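Probable glucarate dehydratase (Mycobacterium smegmatis str. MC2 155, PDB 3VDG) probably dehydrates glucarate or a related acid sugar, as a metal-dependent lyase of the enolase superfamily. Local coordinates at residues A88-T100 / F139-T151. Residues are numbered along the deposited sequence; the frame is centred on the assembly and turned at random. Where two conformers were deposited one is given.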
loop_
_atom_site.group_PDB
_atom_site.type_symbol
_atom_site.label_atom_id
_atom_site.label_comp_id
_atom_site.label_asym_id
_atom_site.label_seq_id
_atom_site.Cartn_x
_atom_site.Cartn_y
_atom_site.Cartn_z
ATOM N N ALA A 88 -17.237 1.609 -17.931
ATOM C CA ALA A 88 -16.812 1.915 -16.565
ATOM C C ALA A 88 -17.560 3.125 -16.055
ATOM O O ALA A 88 -18.063 3.132 -14.935
ATOM C CB ALA A 88 -15.304 2.193 -16.526
ATOM N N ALA A 89 -17.599 4.167 -16.874
ATOM C CA ALA A 89 -18.289 5.399 -16.500
ATOM C C ALA A 89 -19.737 5.102 -16.119
ATOM O O ALA A 89 -20.247 5.623 -15.119
ATOM C CB ALA A 89 -18.237 6.402 -17.645
ATOM N N HIS A 90 -20.405 4.262 -16.904
ATOM C CA HIS A 90 -21.808 3.931 -16.631
ATOM C C HIS A 90 -21.940 3.184 -15.330
ATOM O O HIS A 90 -22.854 3.436 -14.530
ATOM C CB HIS A 90 -22.409 3.121 -17.785
ATOM C CG HIS A 90 -23.845 2.701 -17.555
ATOM N ND1 HIS A 90 -24.880 3.555 -17.689
ATOM C CD2 HIS A 90 -24.394 1.469 -17.201
ATOM C CE1 HIS A 90 -26.030 2.907 -17.424
ATOM N NE2 HIS A 90 -25.732 1.632 -17.125
ATOM N N ALA A 91 -21.010 2.269 -15.080
ATOM C CA ALA A 91 -21.045 1.424 -13.877
ATOM C C ALA A 91 -20.854 2.177 -12.558
ATOM O O ALA A 91 -21.251 1.693 -11.492
ATOM C CB ALA A 91 -19.981 0.323 -13.982
ATOM N N ILE A 92 -20.211 3.333 -12.597
ATOM C CA ILE A 92 -19.841 3.986 -11.326
ATOM C C ILE A 92 -20.671 5.217 -11.008
ATOM O O ILE A 92 -20.450 5.855 -9.990
ATOM C CB ILE A 92 -18.342 4.339 -11.264
ATOM C CG1 ILE A 92 -17.999 5.362 -12.335
ATOM C CG2 ILE A 92 -17.521 3.079 -11.484
ATOM C CD1 ILE A 92 -16.545 5.818 -12.266
ATOM N N VAL A 93 -21.633 5.552 -11.865
ATOM C CA VAL A 93 -22.568 6.630 -11.515
ATOM C C VAL A 93 -23.262 6.297 -10.187
ATOM O O VAL A 93 -23.680 5.156 -9.951
ATOM C CB VAL A 93 -23.605 6.876 -12.641
ATOM C CG1 VAL A 93 -24.681 7.855 -12.182
ATOM C CG2 VAL A 93 -22.900 7.402 -13.886
ATOM N N GLY A 94 -23.354 7.288 -9.302
ATOM C CA GLY A 94 -23.978 7.059 -8.016
ATOM C C GLY A 94 -23.020 6.535 -6.957
ATOM O O GLY A 94 -23.460 5.952 -5.980
ATOM N N ARG A 95 -21.711 6.740 -7.128
ATOM C CA ARG A 95 -20.748 6.274 -6.114
ATOM C C ARG A 95 -19.936 7.444 -5.580
ATOM O O ARG A 95 -19.559 8.329 -6.335
ATOM C CB ARG A 95 -19.800 5.219 -6.693
ATOM C CG ARG A 95 -20.523 4.005 -7.251
ATOM C CD ARG A 95 -21.224 3.225 -6.135
ATOM N NE ARG A 95 -22.155 2.253 -6.692
ATOM C CZ ARG A 95 -22.786 1.334 -5.970
ATOM N NH1 ARG A 95 -22.586 1.272 -4.668
ATOM N NH2 ARG A 95 -23.604 0.479 -6.555
ATOM N N SER A 96 -19.671 7.451 -4.275
ATOM C CA SER A 96 -18.864 8.488 -3.633
ATOM C C SER A 96 -17.466 8.525 -4.232
ATOM O O SER A 96 -16.886 7.472 -4.451
ATOM C CB SER A 96 -18.715 8.178 -2.149
ATOM O OG SER A 96 -17.785 9.068 -1.550
ATOM N N VAL A 97 -16.902 9.712 -4.431
ATOM C CA VAL A 97 -15.547 9.812 -4.984
ATOM C C VAL A 97 -14.516 9.370 -3.961
ATOM O O VAL A 97 -13.356 9.226 -4.307
ATOM C CB VAL A 97 -15.189 11.249 -5.457
ATOM C CG1 VAL A 97 -16.074 11.673 -6.631
ATOM C CG2 VAL A 97 -15.298 12.256 -4.314
ATOM N N PHE A 98 -14.925 9.180 -2.702
ATOM C CA PHE A 98 -14.016 8.645 -1.687
ATOM C C PHE A 98 -14.041 7.112 -1.649
ATOM O O PHE A 98 -13.201 6.480 -1.000
ATOM C CB PHE A 98 -14.357 9.211 -0.299
ATOM C CG PHE A 98 -14.003 10.666 -0.144
ATOM C CD1 PHE A 98 -12.746 11.041 0.322
ATOM C CD2 PHE A 98 -14.920 11.659 -0.473
ATOM C CE1 PHE A 98 -12.402 12.371 0.461
ATOM C CE2 PHE A 98 -14.578 12.997 -0.344
ATOM C CZ PHE A 98 -13.322 13.357 0.123
ATOM N N SER A 99 -14.996 6.514 -2.351
ATOM C CA SER A 99 -15.127 5.047 -2.333
ATOM C C SER A 99 -14.400 4.388 -3.514
ATOM O O SER A 99 -15.000 3.655 -4.296
ATOM C CB SER A 99 -16.599 4.624 -2.325
ATOM O OG SER A 99 -17.265 5.051 -1.143
ATOM N N THR A 100 -13.098 4.616 -3.615
ATOM C CA THR A 100 -12.335 4.109 -4.742
ATOM C C THR A 100 -12.184 2.578 -4.731
ATOM O O THR A 100 -12.099 1.973 -5.796
ATOM C CB THR A 100 -10.968 4.823 -4.873
ATOM O OG1 THR A 100 -10.288 4.760 -3.616
ATOM C CG2 THR A 100 -11.189 6.318 -5.265
ATOM N N PHE A 139 -10.193 7.022 -13.755
ATOM C CA PHE A 139 -11.300 7.361 -12.861
ATOM C C PHE A 139 -10.813 7.550 -11.437
ATOM O O PHE A 139 -11.293 8.434 -10.718
ATOM C CB PHE A 139 -12.406 6.317 -12.926
ATOM C CG PHE A 139 -13.062 6.250 -14.263
ATOM C CD1 PHE A 139 -13.974 7.230 -14.654
ATOM C CD2 PHE A 139 -12.738 5.237 -15.153
ATOM C CE1 PHE A 139 -14.554 7.204 -15.915
ATOM C CE2 PHE A 139 -13.330 5.197 -16.416
ATOM C CZ PHE A 139 -14.242 6.176 -16.789
ATOM N N GLU A 140 -9.849 6.726 -11.032
ATOM C CA GLU A 140 -9.265 6.854 -9.697
ATOM C C GLU A 140 -8.531 8.179 -9.578
ATOM O O GLU A 140 -8.614 8.858 -8.556
ATOM C CB GLU A 140 -8.298 5.698 -9.424
ATOM C CG GLU A 140 -7.838 5.597 -7.980
ATOM C CD GLU A 140 -6.444 6.177 -7.732
ATOM O OE1 GLU A 140 -5.873 6.849 -8.630
ATOM O OE2 GLU A 140 -5.910 5.955 -6.617
ATOM N N VAL A 141 -7.799 8.562 -10.616
ATOM C CA VAL A 141 -7.054 9.840 -10.563
ATOM C C VAL A 141 -8.055 11.000 -10.479
ATOM O O VAL A 141 -7.891 11.910 -9.676
ATOM C CB VAL A 141 -6.115 10.014 -11.779
ATOM C CG1 VAL A 141 -5.592 11.448 -11.874
ATOM C CG2 VAL A 141 -4.921 9.045 -11.678
ATOM N N ALA A 142 -9.107 10.941 -11.298
ATOM C CA ALA A 142 -10.156 11.955 -11.254
ATOM C C ALA A 142 -10.862 12.000 -9.884
ATOM O O ALA A 142 -11.241 13.083 -9.393
ATOM C CB ALA A 142 -11.168 11.727 -12.387
ATOM N N CYS A 143 -11.060 10.838 -9.264
ATOM C CA CYS A 143 -11.654 10.798 -7.914
ATOM C C CYS A 143 -10.762 11.503 -6.899
ATOM O O CYS A 143 -11.250 12.276 -6.059
ATOM C CB CYS A 143 -11.907 9.356 -7.436
ATOM S SG CYS A 143 -13.398 8.593 -8.123
ATOM N N LEU A 144 -9.462 11.233 -6.954
ATOM C CA LEU A 144 -8.535 11.896 -6.024
ATOM C C LEU A 144 -8.521 13.408 -6.265
ATOM O O LEU A 144 -8.377 14.203 -5.328
ATOM C CB LEU A 144 -7.120 11.332 -6.175
ATOM C CG LEU A 144 -6.963 9.876 -5.698
ATOM C CD1 LEU A 144 -5.536 9.391 -5.951
ATOM C CD2 LEU A 144 -7.288 9.754 -4.226
ATOM N N ASP A 145 -8.597 13.805 -7.534
ATOM C CA ASP A 145 -8.663 15.225 -7.880
ATOM C C ASP A 145 -9.898 15.852 -7.184
ATOM O O ASP A 145 -9.788 16.890 -6.537
ATOM C CB ASP A 145 -8.713 15.376 -9.419
ATOM C CG ASP A 145 -8.633 16.830 -9.910
ATOM O OD1 ASP A 145 -8.283 17.758 -9.140
ATOM O OD2 ASP A 145 -8.922 17.040 -11.117
ATOM N N VAL A 146 -11.067 15.218 -7.299
ATOM C CA VAL A 146 -12.257 15.720 -6.591
ATOM C C VAL A 146 -12.064 15.692 -5.069
ATOM O O VAL A 146 -12.359 16.673 -4.382
ATOM C CB VAL A 146 -13.554 14.973 -6.982
ATOM C CG1 VAL A 146 -14.756 15.579 -6.240
ATOM C CG2 VAL A 146 -13.790 15.079 -8.497
ATOM N N GLN A 147 -11.523 14.600 -4.538
ATOM C CA GLN A 147 -11.273 14.550 -3.090
ATOM C C GLN A 147 -10.458 15.768 -2.670
ATOM O O GLN A 147 -10.760 16.409 -1.662
ATOM C CB GLN A 147 -10.506 13.282 -2.712
ATOM C CG GLN A 147 -11.330 12.005 -2.816
ATOM C CD GLN A 147 -10.528 10.788 -2.419
ATOM O OE1 GLN A 147 -9.613 10.892 -1.617
ATOM N NE2 GLN A 147 -10.877 9.629 -2.964
ATOM N N GLY A 148 -9.394 16.056 -3.421
ATOM C CA GLY A 148 -8.505 17.176 -3.074
ATOM C C GLY A 148 -9.253 18.497 -3.164
ATOM O O GLY A 148 -9.125 19.359 -2.299
ATOM N N GLN A 149 -10.067 18.659 -4.202
ATOM C CA GLN A 149 -10.787 19.912 -4.364
ATOM C C GLN A 149 -11.773 20.132 -3.224
ATOM O O GLN A 149 -11.890 21.222 -2.681
ATOM C CB GLN A 149 -11.544 19.949 -5.689
ATOM C CG GLN A 149 -10.635 20.037 -6.910
ATOM C CD GLN A 149 -11.452 19.933 -8.169
ATOM O OE1 GLN A 149 -12.436 20.662 -8.323
ATOM N NE2 GLN A 149 -11.091 18.995 -9.059
ATOM N N VAL A 150 -12.498 19.094 -2.861
ATOM C CA VAL A 150 -13.520 19.267 -1.837
ATOM C C VAL A 150 -12.927 19.429 -0.425
ATOM O O VAL A 150 -13.511 20.103 0.418
ATOM C CB VAL A 150 -14.594 18.151 -1.920
ATOM C CG1 VAL A 150 -14.106 16.902 -1.223
ATOM C CG2 VAL A 150 -15.916 18.637 -1.320
ATOM N N THR A 151 -11.749 18.856 -0.180
ATOM C CA THR A 151 -11.084 18.991 1.117
ATOM C C THR A 151 -10.097 20.165 1.176
ATOM O O THR A 151 -9.548 20.470 2.232
ATOM C CB THR A 151 -10.287 17.725 1.489
ATOM O OG1 THR A 151 -9.313 17.454 0.477
ATOM C CG2 THR A 151 -11.212 16.536 1.636
HETATM O O HOH W 1 -10.174 6.980 -1.948
#
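The phenyl ring of Phe98 carries the side chain of Gln147 on one face, while Val150 CG1 and Thr151 CG2 come up at its edge near the ring plane. The contact lies in the N-terminal alpha+beta capping domain of the enolase superfamily, where the connection between helix 79-92 and helix 100-111 packs on helix 131-151, beside the three-stranded antiparallel sheet. Gln147 CG makes a CH-pi contact over that face, 3.6 Å from the ring centroid, and the carboxamide continues the stack with its plane 22° from the ring. Arg153 of the second subunit makes a cation-pi contact with the same ring, which places this end of the contact at the dimer interface. A type I turn from Ser96 to Ser99 presents Val97 and Phe98; within it Ser96 OG accepts from Phe98 N (3.1 Å), an ST turn. Val97 sets CG2 against Val146 CG1 at 3.9 Å, the two side chains crossing at about a right angle. Farther along, the Phe139 ring meets Ala88, Ala89 and Ile92 obliquely, Ala88 CB lying 3.6 Å from Phe139 CE2. With chi1 of Ile92 at 64°, CG1 sits in the cleft between N and C of its own backbone, and the extended chain beyond carries CD1 to the ring. Thr100 turns its methyl to Cys143 CB and its hydroxyl to Gln324. A water joins Thr100 OG1, Phe98 O and Gln147 NE2, donating to Phe98 O; the two N-H groups of Gln147 serve this water and Val97 O, the NE2 to Val97 O bond being 2.8 Å long, at 159°, close to the amide plane.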